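Local structure of centromeric protein-C, isoform A (Drosophila melanogaster, 6O2K) at residues B[49-54]-B[71-76]; B[64-69]-B[134-139]; B[78-83]-B[123-128]; B[96-101]-B[117-122]. The protein probably serves as an adaptor between chromatin and other proteins at the centromere, this chain being its dimeric C-terminal cupin domain. One frame throughout, in Å; residues are numbered along the deposited sequence. Where two conformers were deposited one is given.

Interaction 1: residues B[49-54]-B[71-76]; sequences DGIDYA and PYQKRS
Ile51 and Arg75 make the tight part of this contact: the CD1 methyl of Ile51 lies against the root of the arginine, 3.4 Å from Arg75 CB, and the two side chains cross at about a right angle. Arg75 extends from CG to NE, with CG anti to the backbone N, a shape that carries the guanidinium past the isoleucine to the phenol of Tyr53. There Arg75 NE donates to Tyr53 OH at 2.9 Å, with the hydroxyl only 6° out of the guanidinium plane. The bond joins edge to edge, since NE also lies near the plane of the ring, although the two planes are 69° apart. One ring face of Tyr53 carries CG2 of Ile51, so a single isoleucine packs against both bonded partners. Arg75 NH1 binds Tyr125 OH as well, which fixes the guanidinium from a second direction.

The outer side is looser and wetter. The extended Gln73 chain carries its amide to the turn at Gly50, where NE2 donates to Gly50 O; the modelled 2.4 Å is too short to be taken literally. Gln73 OE1 accepts from the backbone N of Lys70 and from a water at 2.8 Å, whose link to Asp52 N is weak. At the far rim, a water bridge from Asp49 OD2 to Ser76 OG is doubtful. With strand axes 9.2 Å apart and 77° between their directions, the two segments belong to separate sheets, and their side chains bridge the two sheets of the cupin β-sandwich, or jelly roll, at its surface.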
loop_
_atom_site.group_PDB
_atom_site.type_symbol
_atom_site.label_atom_id
_atom_site.label_comp_id
_atom_site.label_asym_id
_atom_site.label_seq_id
_atom_site.Cartn_x
_atom_site.Cartn_y
_atom_site.Cartn_z
ATOM N N ASP B 49 -2.186 21.556 -8.164
ATOM C CA ASP B 49 -3.553 22.014 -7.933
ATOM C C ASP B 49 -3.916 21.907 -6.457
ATOM O O ASP B 49 -5.039 21.553 -6.087
ATOM C CB ASP B 49 -4.542 21.243 -8.805
ATOM C CG ASP B 49 -4.630 21.803 -10.200
ATOM O OD1 ASP B 49 -4.301 22.992 -10.353
ATOM O OD2 ASP B 49 -5.029 21.068 -11.130
ATOM N N GLY B 50 -2.939 22.192 -5.606
ATOM C CA GLY B 50 -3.143 22.208 -4.174
ATOM C C GLY B 50 -3.122 20.860 -3.489
ATOM O O GLY B 50 -3.296 20.811 -2.263
ATOM N N ILE B 51 -2.928 19.763 -4.221
ATOM C CA ILE B 51 -2.865 18.431 -3.628
ATOM C C ILE B 51 -1.421 17.961 -3.646
ATOM O O ILE B 51 -0.728 18.133 -4.659
ATOM C CB ILE B 51 -3.763 17.436 -4.381
ATOM C CG1 ILE B 51 -5.222 17.845 -4.239
ATOM C CG2 ILE B 51 -3.555 16.026 -3.854
ATOM C CD1 ILE B 51 -6.013 17.549 -5.440
ATOM N N ASP B 52 -0.960 17.360 -2.539
ATOM C CA ASP B 52 0.423 16.898 -2.473
ATOM C C ASP B 52 0.498 15.466 -3.002
ATOM O O ASP B 52 -0.284 14.613 -2.584
ATOM C CB ASP B 52 0.954 16.979 -1.033
ATOM C CG ASP B 52 1.323 18.410 -0.608
ATOM O OD1 ASP B 52 1.324 18.704 0.615
ATOM O OD2 ASP B 52 1.614 19.241 -1.493
ATOM N N TYR B 53 1.416 15.206 -3.937
ATOM C CA TYR B 53 1.615 13.876 -4.507
ATOM C C TYR B 53 3.052 13.421 -4.285
ATOM O O TYR B 53 3.987 14.213 -4.425
ATOM C CB TYR B 53 1.335 13.852 -6.016
ATOM C CG TYR B 53 -0.066 14.222 -6.407
ATOM C CD1 TYR B 53 -0.402 15.543 -6.671
ATOM C CD2 TYR B 53 -1.054 13.247 -6.528
ATOM C CE1 TYR B 53 -1.691 15.890 -7.042
ATOM C CE2 TYR B 53 -2.349 13.579 -6.897
ATOM C CZ TYR B 53 -2.660 14.907 -7.150
ATOM O OH TYR B 53 -3.937 15.262 -7.518
ATOM N N ALA B 54 3.242 12.136 -3.989
ATOM C CA ALA B 54 4.593 11.585 -3.957
ATOM C C ALA B 54 4.569 10.169 -4.504
ATOM O O ALA B 54 3.867 9.312 -3.963
ATOM C CB ALA B 54 5.170 11.615 -2.532
ATOM N N PRO B 71 -7.233 19.319 5.079
ATOM C CA PRO B 71 -8.581 19.135 5.636
ATOM C C PRO B 71 -9.666 19.550 4.656
ATOM O O PRO B 71 -9.647 20.655 4.115
ATOM C CB PRO B 71 -8.577 20.032 6.878
ATOM C CG PRO B 71 -7.173 20.081 7.298
ATOM C CD PRO B 71 -6.342 20.004 6.038
ATOM N N TYR B 72 -10.602 18.632 4.404
ATOM C CA TYR B 72 -11.762 18.833 3.539
ATOM C C TYR B 72 -11.391 19.172 2.100
ATOM O O TYR B 72 -12.259 19.605 1.331
ATOM C CB TYR B 72 -12.694 19.924 4.082
ATOM C CG TYR B 72 -13.336 19.605 5.411
ATOM C CD1 TYR B 72 -14.053 18.432 5.598
ATOM C CD2 TYR B 72 -13.237 20.492 6.477
ATOM C CE1 TYR B 72 -14.651 18.148 6.809
ATOM C CE2 TYR B 72 -13.828 20.215 7.693
ATOM C CZ TYR B 72 -14.537 19.041 7.851
ATOM O OH TYR B 72 -15.129 18.759 9.062
ATOM N N GLN B 73 -10.134 18.997 1.712
ATOM C CA GLN B 73 -9.716 19.351 0.367
ATOM C C GLN B 73 -10.340 18.415 -0.664
ATOM O O GLN B 73 -10.523 17.217 -0.413
ATOM C CB GLN B 73 -8.195 19.314 0.261
ATOM C CG GLN B 73 -7.680 19.868 -1.049
ATOM C CD GLN B 73 -6.177 19.996 -1.065
ATOM O OE1 GLN B 73 -5.474 19.265 -0.369
ATOM N NE2 GLN B 73 -5.672 20.931 -1.862
ATOM N N LYS B 74 -10.665 18.976 -1.830
ATOM C CA LYS B 74 -11.206 18.231 -2.960
ATOM C C LYS B 74 -10.156 18.091 -4.051
ATOM O O LYS B 74 -9.425 19.046 -4.350
ATOM C CB LYS B 74 -12.424 18.933 -3.564
ATOM C CG LYS B 74 -13.560 19.252 -2.619
ATOM C CD LYS B 74 -14.643 20.036 -3.376
ATOM C CE LYS B 74 -15.938 20.152 -2.586
ATOM N NZ LYS B 74 -16.945 20.984 -3.294
ATOM N N ARG B 75 -10.094 16.905 -4.651
ATOM C CA ARG B 75 -9.432 16.697 -5.931
ATOM C C ARG B 75 -10.503 16.677 -7.007
ATOM O O ARG B 75 -11.428 15.862 -6.943
ATOM C CB ARG B 75 -8.641 15.388 -5.955
ATOM C CG ARG B 75 -7.839 15.162 -7.248
ATOM C CD ARG B 75 -7.066 13.855 -7.144
ATOM N NE ARG B 75 -6.137 13.601 -8.254
ATOM C CZ ARG B 75 -6.325 12.672 -9.191
ATOM N NH1 ARG B 75 -7.419 11.934 -9.187
ATOM N NH2 ARG B 75 -5.417 12.478 -10.136
ATOM N N SER B 76 -10.376 17.562 -7.994
ATOM C CA SER B 76 -11.442 17.686 -8.974
ATOM C C SER B 76 -11.537 16.429 -9.837
ATOM O O SER B 76 -10.615 15.612 -9.911
ATOM C CB SER B 76 -11.235 18.932 -9.843
ATOM O OG SER B 76 -10.039 18.850 -10.602
HETATM O O HOH W 1 -6.758 19.429 -10.757
HETATM O O HOH W 2 -2.783 18.607 -0.037
#

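Interaction 2: residues B[64-69]-B[134-139]; sequences LGYMRF and VSVLMC
Met67 and Leu137 stand side by side on one face of a regular antiparallel strand pair, pointing the same way. Leu137 CG sits between its backbone N and carbonyl carbon (chi1 66°), and this leans CD1 against the neighbouring methionine, 3.9 Å from Met67 CG. Gly65, paired with Cys139, has no side chain and leaves the face low beside the cysteine. Extended beyond CG, Met67 passes Leu137 CD1 with its sulfur and lays its CE methyl against Cys139 CB and SG, 3.9 Å from Cys139 SG. Phe69 continues the row and meets Phe94 edge to face.

On the other face, Met138 bends at chi3 (-73°), turning its CE methyl against the phenol, 3.6 Å from Tyr66 OH, while its sulfur touches Leu64 CD1 at 4.0 Å. Tyr66 OH is hydrogen-bonded to Tyr56 OH. Just beyond the strand end, Val134 CG1 lies against Arg68 CG at 3.6 Å, while the arginine head goes on to Asp52 and to the carbonyls of Trp17 and Leu18.

Six backbone hydrogen bonds hold the register; Phe69 N to Ser135 O, 2.9 Å and 172° at the hydrogen, is the straightest. Hydrogen-bonded and non-hydrogen-bonded pairs alternate from Gly65–Cys139 to Phe69–Ser135, giving the central antiparallel pair of the larger cupin sheet, with the Met67/Leu137 face packed against the smaller sheet and the Tyr66/Met138 face toward Leu88 of the second subunit.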
loop_
_atom_site.group_PDB
_atom_site.type_symbol
_atom_site.label_atom_id
_atom_site.label_comp_id
_atom_site.label_asym_id
_atom_site.label_seq_id
_atom_site.Cartn_x
_atom_site.Cartn_y
_atom_site.Cartn_z
ATOM N N LEU B 64 2.801 3.837 -8.456
ATOM C CA LEU B 64 2.488 3.571 -7.056
ATOM C C LEU B 64 2.915 4.784 -6.239
ATOM O O LEU B 64 4.088 5.160 -6.274
ATOM C CB LEU B 64 3.202 2.307 -6.575
ATOM C CG LEU B 64 2.926 1.874 -5.143
ATOM C CD1 LEU B 64 1.503 1.424 -5.022
ATOM C CD2 LEU B 64 3.878 0.741 -4.745
ATOM N N GLY B 65 1.973 5.415 -5.543
ATOM C CA GLY B 65 2.313 6.638 -4.837
ATOM C C GLY B 65 1.268 7.004 -3.804
ATOM O O GLY B 65 0.380 6.215 -3.485
ATOM N N TYR B 66 1.376 8.229 -3.292
ATOM C CA TYR B 66 0.493 8.734 -2.250
ATOM C C TYR B 66 -0.064 10.087 -2.652
ATOM O O TYR B 66 0.644 10.912 -3.247
ATOM C CB TYR B 66 1.219 8.879 -0.895
ATOM C CG TYR B 66 1.784 7.572 -0.389
ATOM C CD1 TYR B 66 0.988 6.667 0.291
ATOM C CD2 TYR B 66 3.123 7.245 -0.608
ATOM C CE1 TYR B 66 1.510 5.445 0.743
ATOM C CE2 TYR B 66 3.653 6.055 -0.158
ATOM C CZ TYR B 66 2.843 5.154 0.510
ATOM O OH TYR B 66 3.392 3.963 0.936
ATOM N N MET B 67 -1.331 10.306 -2.305
ATOM C CA MET B 67 -1.973 11.611 -2.346
ATOM C C MET B 67 -2.238 12.066 -0.919
ATOM O O MET B 67 -2.860 11.333 -0.141
ATOM C CB MET B 67 -3.290 11.552 -3.118
ATOM C CG MET B 67 -3.181 11.014 -4.514
ATOM S SD MET B 67 -4.794 11.187 -5.319
ATOM C CE MET B 67 -4.633 10.039 -6.694
ATOM N N ARG B 68 -1.772 13.271 -0.593
ATOM C CA ARG B 68 -1.944 13.909 0.704
ATOM C C ARG B 68 -2.936 15.050 0.528
ATOM O O ARG B 68 -2.703 15.969 -0.285
ATOM C CB ARG B 68 -0.607 14.433 1.248
ATOM C CG ARG B 68 -0.720 15.157 2.578
ATOM C CD ARG B 68 0.456 16.110 2.792
ATOM N NE ARG B 68 1.642 15.411 3.274
ATOM C CZ ARG B 68 2.888 15.821 3.068
ATOM N NH1 ARG B 68 3.897 15.121 3.558
ATOM N NH2 ARG B 68 3.131 16.925 2.373
ATOM N N PHE B 69 -4.037 14.974 1.277
ATOM C CA PHE B 69 -5.141 15.918 1.198
ATOM C C PHE B 69 -5.184 16.756 2.461
ATOM O O PHE B 69 -5.179 16.221 3.578
ATOM C CB PHE B 69 -6.496 15.219 1.055
ATOM C CG PHE B 69 -6.788 14.687 -0.319
ATOM C CD1 PHE B 69 -6.069 13.619 -0.826
ATOM C CD2 PHE B 69 -7.817 15.229 -1.083
ATOM C CE1 PHE B 69 -6.364 13.092 -2.080
ATOM C CE2 PHE B 69 -8.120 14.716 -2.345
ATOM C CZ PHE B 69 -7.377 13.652 -2.846
ATOM N N VAL B 134 -5.552 16.167 7.931
ATOM C CA VAL B 134 -4.916 15.679 6.718
ATOM C C VAL B 134 -5.207 14.192 6.574
ATOM O O VAL B 134 -5.028 13.415 7.521
ATOM C CB VAL B 134 -3.405 15.946 6.758
ATOM C CG1 VAL B 134 -2.714 15.204 5.625
ATOM C CG2 VAL B 134 -3.129 17.428 6.661
ATOM N N SER B 135 -5.680 13.793 5.397
ATOM C CA SER B 135 -5.873 12.378 5.089
ATOM C C SER B 135 -4.945 11.986 3.951
ATOM O O SER B 135 -4.502 12.831 3.165
ATOM C CB SER B 135 -7.325 12.044 4.708
ATOM O OG SER B 135 -8.226 12.355 5.752
ATOM N N VAL B 136 -4.656 10.688 3.862
ATOM C CA VAL B 136 -3.662 10.175 2.929
ATOM C C VAL B 136 -4.209 8.920 2.269
ATOM O O VAL B 136 -4.691 8.016 2.961
ATOM C CB VAL B 136 -2.336 9.849 3.640
ATOM C CG1 VAL B 136 -1.328 9.290 2.656
ATOM C CG2 VAL B 136 -1.787 11.082 4.343
ATOM N N LEU B 137 -4.110 8.847 0.941
ATOM C CA LEU B 137 -4.451 7.606 0.254
ATOM C C LEU B 137 -3.307 7.161 -0.638
ATOM O O LEU B 137 -2.505 7.970 -1.110
ATOM C CB LEU B 137 -5.750 7.708 -0.567
ATOM C CG LEU B 137 -5.891 8.617 -1.789
ATOM C CD1 LEU B 137 -5.210 8.032 -3.011
ATOM C CD2 LEU B 137 -7.367 8.835 -2.073
ATOM N N MET B 138 -3.223 5.850 -0.831
ATOM C CA MET B 138 -2.267 5.252 -1.750
ATOM C C MET B 138 -2.949 5.078 -3.098
ATOM O O MET B 138 -4.088 4.604 -3.169
ATOM C CB MET B 138 -1.769 3.901 -1.223
ATOM C CG MET B 138 -0.733 3.199 -2.112
ATOM S SD MET B 138 -0.325 1.508 -1.513
ATOM C CE MET B 138 0.669 1.864 -0.049
ATOM N N CYS B 139 -2.258 5.480 -4.156
ATOM C CA CYS B 139 -2.730 5.392 -5.531
ATOM C C CYS B 139 -1.934 4.303 -6.246
ATOM O O CYS B 139 -0.711 4.439 -6.386
ATOM C CB CYS B 139 -2.547 6.752 -6.209
ATOM S SG CYS B 139 -2.927 6.819 -7.959
#

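Interaction 3: residues B[78-83]-B[123-128]; sequences KQAKVH and TRYSIQ
The guanidinium of Arg124 has the side-chain amide of Gln79 over one face: Gln79 CD stands 3.7 Å above the plane, over its centre. Gln79 OE1 comes within 3.2 Å of Arg124 NH1, but the angle is poor, and the amide lies over the guanidinium face, tilted 37°, without a hydrogen bond to it. Gln79 CG lies anti to the backbone N (chi1 -176°) and the chain runs out extended, bringing the amide over the arginine; its NE2 donates to Gly122 O.

The second flat group is the Tyr125 ring. Thr123 O lies in its plane at the edge, as does Ala80 N, and Lys78 O approaches obliquely, 3.3 Å from Tyr125 CD1. On the face of the strands that carries this ring, Lys78 CB touches Tyr125 CE1 at 4.0 Å before the lysine chain bends away. The ring's hydroxyl has its partner in Arg75.

Between the backbones, Lys78 and Tyr125 form a hydrogen-bonded pair, N to O both ways, and Tyr125 N to Lys78 O measures 2.8 Å. The next pair, Gln79 with Arg124, is non-hydrogen-bonded, with CA atoms only 4.2 Å apart. Ala80 N still reaches Thr123 O at 2.9 Å, where regular pairing stops and an inverse gamma turn centred on Ala80 leads the chain off the strand: the end of an antiparallel pair at the edge of the smaller sheet of the cupin β-sandwich.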
loop_
_atom_site.group_PDB
_atom_site.type_symbol
_atom_site.label_atom_id
_atom_site.label_comp_id
_atom_site.label_asym_id
_atom_site.label_seq_id
_atom_site.Cartn_x
_atom_site.Cartn_y
_atom_site.Cartn_z
ATOM N N LYS B 78 -11.481 13.667 -12.506
ATOM C CA LYS B 78 -10.566 13.198 -13.540
ATOM C C LYS B 78 -11.155 11.960 -14.205
ATOM O O LYS B 78 -11.904 11.204 -13.575
ATOM C CB LYS B 78 -9.187 12.818 -12.971
ATOM C CG LYS B 78 -8.567 13.836 -12.030
ATOM C CD LYS B 78 -8.072 15.060 -12.785
ATOM C CE LYS B 78 -7.343 16.011 -11.830
ATOM N NZ LYS B 78 -6.864 17.228 -12.524
ATOM N N GLN B 79 -10.792 11.734 -15.468
ATOM C CA GLN B 79 -11.095 10.472 -16.140
ATOM C C GLN B 79 -9.862 9.575 -16.117
ATOM O O GLN B 79 -8.759 10.018 -16.457
ATOM C CB GLN B 79 -11.555 10.682 -17.583
ATOM C CG GLN B 79 -11.978 9.384 -18.259
ATOM C CD GLN B 79 -12.829 9.615 -19.509
ATOM O OE1 GLN B 79 -12.568 10.537 -20.281
ATOM N NE2 GLN B 79 -13.846 8.772 -19.710
ATOM N N ALA B 80 -10.050 8.317 -15.706
ATOM C CA ALA B 80 -8.979 7.313 -15.756
ATOM C C ALA B 80 -8.792 6.930 -17.221
ATOM O O ALA B 80 -9.200 5.864 -17.682
ATOM C CB ALA B 80 -9.309 6.098 -14.886
ATOM N N LYS B 81 -8.139 7.833 -17.962
ATOM C CA LYS B 81 -8.143 7.770 -19.421
ATOM C C LYS B 81 -7.335 6.588 -19.950
ATOM O O LYS B 81 -7.737 5.943 -20.926
ATOM C CB LYS B 81 -7.606 9.094 -19.966
ATOM C CG LYS B 81 -7.704 9.297 -21.458
ATOM C CD LYS B 81 -7.170 10.693 -21.837
ATOM C CE LYS B 81 -6.599 10.712 -23.249
ATOM N NZ LYS B 81 -5.975 12.017 -23.623
ATOM N N VAL B 82 -6.186 6.295 -19.332
ATOM C CA VAL B 82 -5.248 5.286 -19.814
ATOM C C VAL B 82 -5.084 4.149 -18.811
ATOM O O VAL B 82 -5.215 2.972 -19.164
ATOM C CB VAL B 82 -3.871 5.911 -20.152
ATOM C CG1 VAL B 82 -2.868 4.820 -20.564
ATOM C CG2 VAL B 82 -3.997 6.960 -21.241
ATOM N N HIS B 83 -4.773 4.484 -17.544
ATOM C CA HIS B 83 -4.518 3.458 -16.550
ATOM C C HIS B 83 -5.652 3.371 -15.551
ATOM O O HIS B 83 -6.009 4.387 -14.938
ATOM C CB HIS B 83 -3.197 3.753 -15.814
ATOM C CG HIS B 83 -1.994 3.627 -16.690
ATOM N ND1 HIS B 83 -1.492 2.405 -17.083
ATOM C CD2 HIS B 83 -1.209 4.564 -17.272
ATOM C CE1 HIS B 83 -0.445 2.595 -17.869
ATOM N NE2 HIS B 83 -0.253 3.893 -17.999
ATOM N N THR B 123 -13.510 5.502 -16.238
ATOM C CA THR B 123 -14.367 6.035 -15.182
ATOM C C THR B 123 -13.953 7.460 -14.831
ATOM O O THR B 123 -12.766 7.790 -14.792
ATOM C CB THR B 123 -14.307 5.122 -13.955
ATOM O OG1 THR B 123 -15.032 3.920 -14.235
ATOM C CG2 THR B 123 -14.893 5.790 -12.695
ATOM N N ARG B 124 -14.941 8.320 -14.611
ATOM C CA ARG B 124 -14.697 9.670 -14.117
ATOM C C ARG B 124 -14.862 9.656 -12.605
ATOM O O ARG B 124 -15.879 9.173 -12.096
ATOM C CB ARG B 124 -15.657 10.674 -14.755
ATOM C CG ARG B 124 -15.380 10.900 -16.232
ATOM C CD ARG B 124 -16.229 12.023 -16.824
ATOM N NE ARG B 124 -16.105 12.035 -18.279
ATOM C CZ ARG B 124 -15.092 12.584 -18.944
ATOM N NH1 ARG B 124 -15.067 12.530 -20.270
ATOM N NH2 ARG B 124 -14.111 13.195 -18.291
ATOM N N TYR B 125 -13.874 10.182 -11.885
ATOM C CA TYR B 125 -13.891 10.060 -10.435
ATOM C C TYR B 125 -13.369 11.331 -9.780
ATOM O O TYR B 125 -12.461 11.990 -10.302
ATOM C CB TYR B 125 -13.070 8.836 -9.986
ATOM C CG TYR B 125 -11.585 8.968 -10.217
ATOM C CD1 TYR B 125 -11.037 8.862 -11.495
ATOM C CD2 TYR B 125 -10.722 9.214 -9.153
ATOM C CE1 TYR B 125 -9.663 9.008 -11.696
ATOM C CE2 TYR B 125 -9.364 9.353 -9.343
ATOM C CZ TYR B 125 -8.839 9.255 -10.610
ATOM O OH TYR B 125 -7.480 9.386 -10.787
ATOM N N SER B 126 -13.966 11.675 -8.638
ATOM C CA SER B 126 -13.493 12.776 -7.807
ATOM C C SER B 126 -13.343 12.306 -6.362
ATOM O O SER B 126 -13.977 11.334 -5.936
ATOM C CB SER B 126 -14.437 13.977 -7.877
ATOM O OG SER B 126 -15.633 13.691 -7.180
ATOM N N ILE B 127 -12.500 13.022 -5.609
ATOM C CA ILE B 127 -12.105 12.641 -4.250
ATOM C C ILE B 127 -12.151 13.870 -3.347
ATOM O O ILE B 127 -11.612 14.925 -3.701
ATOM C CB ILE B 127 -10.690 12.039 -4.223
ATOM C CG1 ILE B 127 -10.532 10.928 -5.265
ATOM C CG2 ILE B 127 -10.316 11.537 -2.802
ATOM C CD1 ILE B 127 -9.074 10.504 -5.460
ATOM N N GLN B 128 -12.772 13.730 -2.173
ATOM C CA GLN B 128 -12.738 14.770 -1.144
ATOM C C GLN B 128 -12.356 14.156 0.194
ATOM O O GLN B 128 -12.918 13.134 0.595
ATOM C CB GLN B 128 -14.087 15.482 -0.998
ATOM C CG GLN B 128 -14.076 16.621 0.028
ATOM C CD GLN B 128 -15.231 17.611 -0.177
ATOM O OE1 GLN B 128 -16.265 17.266 -0.752
ATOM N NE2 GLN B 128 -15.050 18.847 0.292
#

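Interaction 4: residues B[96-101]-B[117-122]; sequences VETLAV and IEIDRG
Arg121 O receives the shortest sound polar bond here, from a water at 2.9 Å that also accepts from Val101 N at 3.1 Å. This bridge joins the loops that follow the two strands, one from each sheet of the cupin β-sandwich: strand 96-99 belongs to the smaller sheet, strand 117-119 to the larger. The axes of these strands run 9.6 Å apart at 37°, and no direct hydrogen bond crosses between the segments, evidence for sheet-on-sheet packing through side chains.

That packing is carried by branch ends. Thr98 places OG1 between its backbone N and carbonyl carbon (chi1 53°), leaving CG2 anti to the carbonyl carbon; this methyl meets the other sheet, 3.7 Å from Ile119 CD1, and the two side chains cross at a slant. Ile119 points its CB bond only partly across, and the bent chain, with chi2 -77°, brings the methyl over. Deeper in, Val96 and Ile117 slide past each other in opposite directions, with Val96 CG1 4.2 Å from Ile117 CD1. Leu111 of strand 107-112 packs on both residues, and Tyr125 touches Thr98 and Ile119, so the row is enclosed by neighbouring strands.

Strand 116-119 is the outermost strand of the larger sheet within this chain, and Ile117 pairs antiparallel with a strand of the second subunit, so the sheet runs on across the interface; Glu118 OE1 bonds to Lys59 N of that subunit. Back at the loops, Gly122, with a positive phi, brings the backbone close to the Val101 side chain, and Val101 CG2 rests 3.5 Å from Gly122 O.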
loop_
_atom_site.group_PDB
_atom_site.type_symbol
_atom_site.label_atom_id
_atom_site.label_comp_id
_atom_site.label_asym_id
_atom_site.label_seq_id
_atom_site.Cartn_x
_atom_site.Cartn_y
_atom_site.Cartn_z
ATOM N N VAL B 96 -15.573 9.403 -2.295
ATOM C CA VAL B 96 -15.216 9.204 -3.698
ATOM C C VAL B 96 -16.490 9.148 -4.524
ATOM O O VAL B 96 -17.408 8.391 -4.197
ATOM C CB VAL B 96 -14.386 7.921 -3.895
ATOM C CG1 VAL B 96 -14.049 7.719 -5.384
ATOM C CG2 VAL B 96 -13.111 7.960 -3.024
ATOM N N GLU B 97 -16.541 9.939 -5.598
ATOM C CA GLU B 97 -17.658 9.926 -6.537
ATOM C C GLU B 97 -17.182 9.332 -7.853
ATOM O O GLU B 97 -16.149 9.761 -8.381
ATOM C CB GLU B 97 -18.214 11.336 -6.781
ATOM C CG GLU B 97 -18.250 12.258 -5.556
ATOM C CD GLU B 97 -19.192 11.778 -4.456
ATOM O OE1 GLU B 97 -18.775 11.785 -3.270
ATOM O OE2 GLU B 97 -20.344 11.399 -4.770
ATOM N N THR B 98 -17.928 8.344 -8.381
ATOM C CA THR B 98 -17.542 7.665 -9.615
ATOM C C THR B 98 -18.701 7.624 -10.598
ATOM O O THR B 98 -19.856 7.461 -10.197
ATOM C CB THR B 98 -17.060 6.215 -9.372
ATOM O OG1 THR B 98 -18.047 5.489 -8.628
ATOM C CG2 THR B 98 -15.738 6.203 -8.606
ATOM N N LEU B 99 -18.371 7.762 -11.889
ATOM C CA LEU B 99 -19.297 7.588 -13.006
ATOM C C LEU B 99 -18.610 6.676 -14.014
ATOM O O LEU B 99 -17.610 7.068 -14.632
ATOM C CB LEU B 99 -19.662 8.932 -13.646
ATOM C CG LEU B 99 -20.513 8.828 -14.917
ATOM C CD1 LEU B 99 -21.851 8.170 -14.631
ATOM C CD2 LEU B 99 -20.699 10.204 -15.562
ATOM N N ALA B 100 -19.124 5.456 -14.168
ATOM C CA ALA B 100 -18.466 4.447 -14.990
ATOM C C ALA B 100 -18.989 4.500 -16.418
ATOM O O ALA B 100 -20.131 4.891 -16.652
ATOM C CB ALA B 100 -18.692 3.050 -14.414
ATOM N N VAL B 101 -18.128 4.131 -17.375
ATOM C CA VAL B 101 -18.542 4.099 -18.779
ATOM C C VAL B 101 -19.799 3.258 -18.912
ATOM O O VAL B 101 -19.905 2.171 -18.331
ATOM C CB VAL B 101 -17.417 3.545 -19.674
ATOM C CG1 VAL B 101 -17.915 3.366 -21.125
ATOM C CG2 VAL B 101 -16.190 4.425 -19.617
ATOM N N ILE B 117 -10.941 1.193 -3.283
ATOM C CA ILE B 117 -11.878 1.234 -4.400
ATOM C C ILE B 117 -11.110 1.037 -5.702
ATOM O O ILE B 117 -10.002 1.554 -5.870
ATOM C CB ILE B 117 -12.696 2.548 -4.419
ATOM C CG1 ILE B 117 -13.827 2.455 -5.455
ATOM C CG2 ILE B 117 -11.800 3.754 -4.714
ATOM C CD1 ILE B 117 -14.831 3.619 -5.364
ATOM N N GLU B 118 -11.696 0.259 -6.611
ATOM C CA GLU B 118 -11.156 -0.002 -7.934
ATOM C C GLU B 118 -11.819 0.968 -8.914
ATOM O O GLU B 118 -13.052 1.042 -8.976
ATOM C CB GLU B 118 -11.439 -1.464 -8.326
ATOM C CG GLU B 118 -10.532 -2.071 -9.384
ATOM C CD GLU B 118 -10.653 -3.607 -9.457
ATOM O OE1 GLU B 118 -11.548 -4.190 -8.809
ATOM O OE2 GLU B 118 -9.840 -4.227 -10.167
ATOM N N ILE B 119 -11.006 1.730 -9.638
ATOM C CA ILE B 119 -11.437 2.695 -10.646
ATOM C C ILE B 119 -11.087 2.100 -12.003
ATOM O O ILE B 119 -9.904 2.009 -12.362
ATOM C CB ILE B 119 -10.745 4.056 -10.461
ATOM C CG1 ILE B 119 -10.830 4.553 -9.011
ATOM C CG2 ILE B 119 -11.289 5.108 -11.462
ATOM C CD1 ILE B 119 -12.156 5.135 -8.610
ATOM N N ASP B 120 -12.105 1.705 -12.769
ATOM C CA ASP B 120 -11.863 1.104 -14.073
ATOM C C ASP B 120 -11.435 2.152 -15.102
ATOM O O ASP B 120 -11.664 3.358 -14.954
ATOM C CB ASP B 120 -13.116 0.382 -14.580
ATOM C CG ASP B 120 -13.610 -0.666 -13.607
ATOM O OD1 ASP B 120 -12.841 -1.597 -13.303
ATOM O OD2 ASP B 120 -14.746 -0.531 -13.114
ATOM N N ARG B 121 -10.829 1.665 -16.177
ATOM C CA ARG B 121 -10.457 2.540 -17.274
ATOM C C ARG B 121 -11.692 3.249 -17.819
ATOM O O ARG B 121 -12.745 2.630 -18.012
ATOM C CB ARG B 121 -9.762 1.732 -18.369
ATOM C CG ARG B 121 -9.215 2.591 -19.499
ATOM C CD ARG B 121 -8.268 1.805 -20.369
ATOM N NE ARG B 121 -7.581 2.674 -21.309
ATOM C CZ ARG B 121 -6.645 2.268 -22.158
ATOM N NH1 ARG B 121 -6.285 0.993 -22.190
ATOM N NH2 ARG B 121 -6.073 3.141 -22.981
ATOM N N GLY B 122 -11.575 4.562 -18.009
ATOM C CA GLY B 122 -12.649 5.383 -18.530
ATOM C C GLY B 122 -13.577 5.968 -17.485
ATOM O O GLY B 122 -14.371 6.854 -17.820
HETATM O O HOH W 3 -15.360 2.838 -16.760
#

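Two contacts build the cupin sheets and two join them. Interaction 2 lies within the larger sheet and interaction 3 within the smaller, while interactions 1 and 4 bridge from one to the other, their centres about 18 Å apart. Arg75 links interaction 1 to interaction 3, with Arg75 NH1 3.0 Å from Tyr125 OH. Ile127 CG2 reaches Phe69 CZ at 3.6 Å, so interactions 2 and 3 meet inside the sandwich. Interactions 3 and 4, with centres about 6 Å apart, meet where Ala80 O lies 2.7 Å from Gly122 N, a probable hydrogen bond. Interactions 2 and 4 do not touch, their nearest atoms being about 6 Å apart, yet both reach the second subunit.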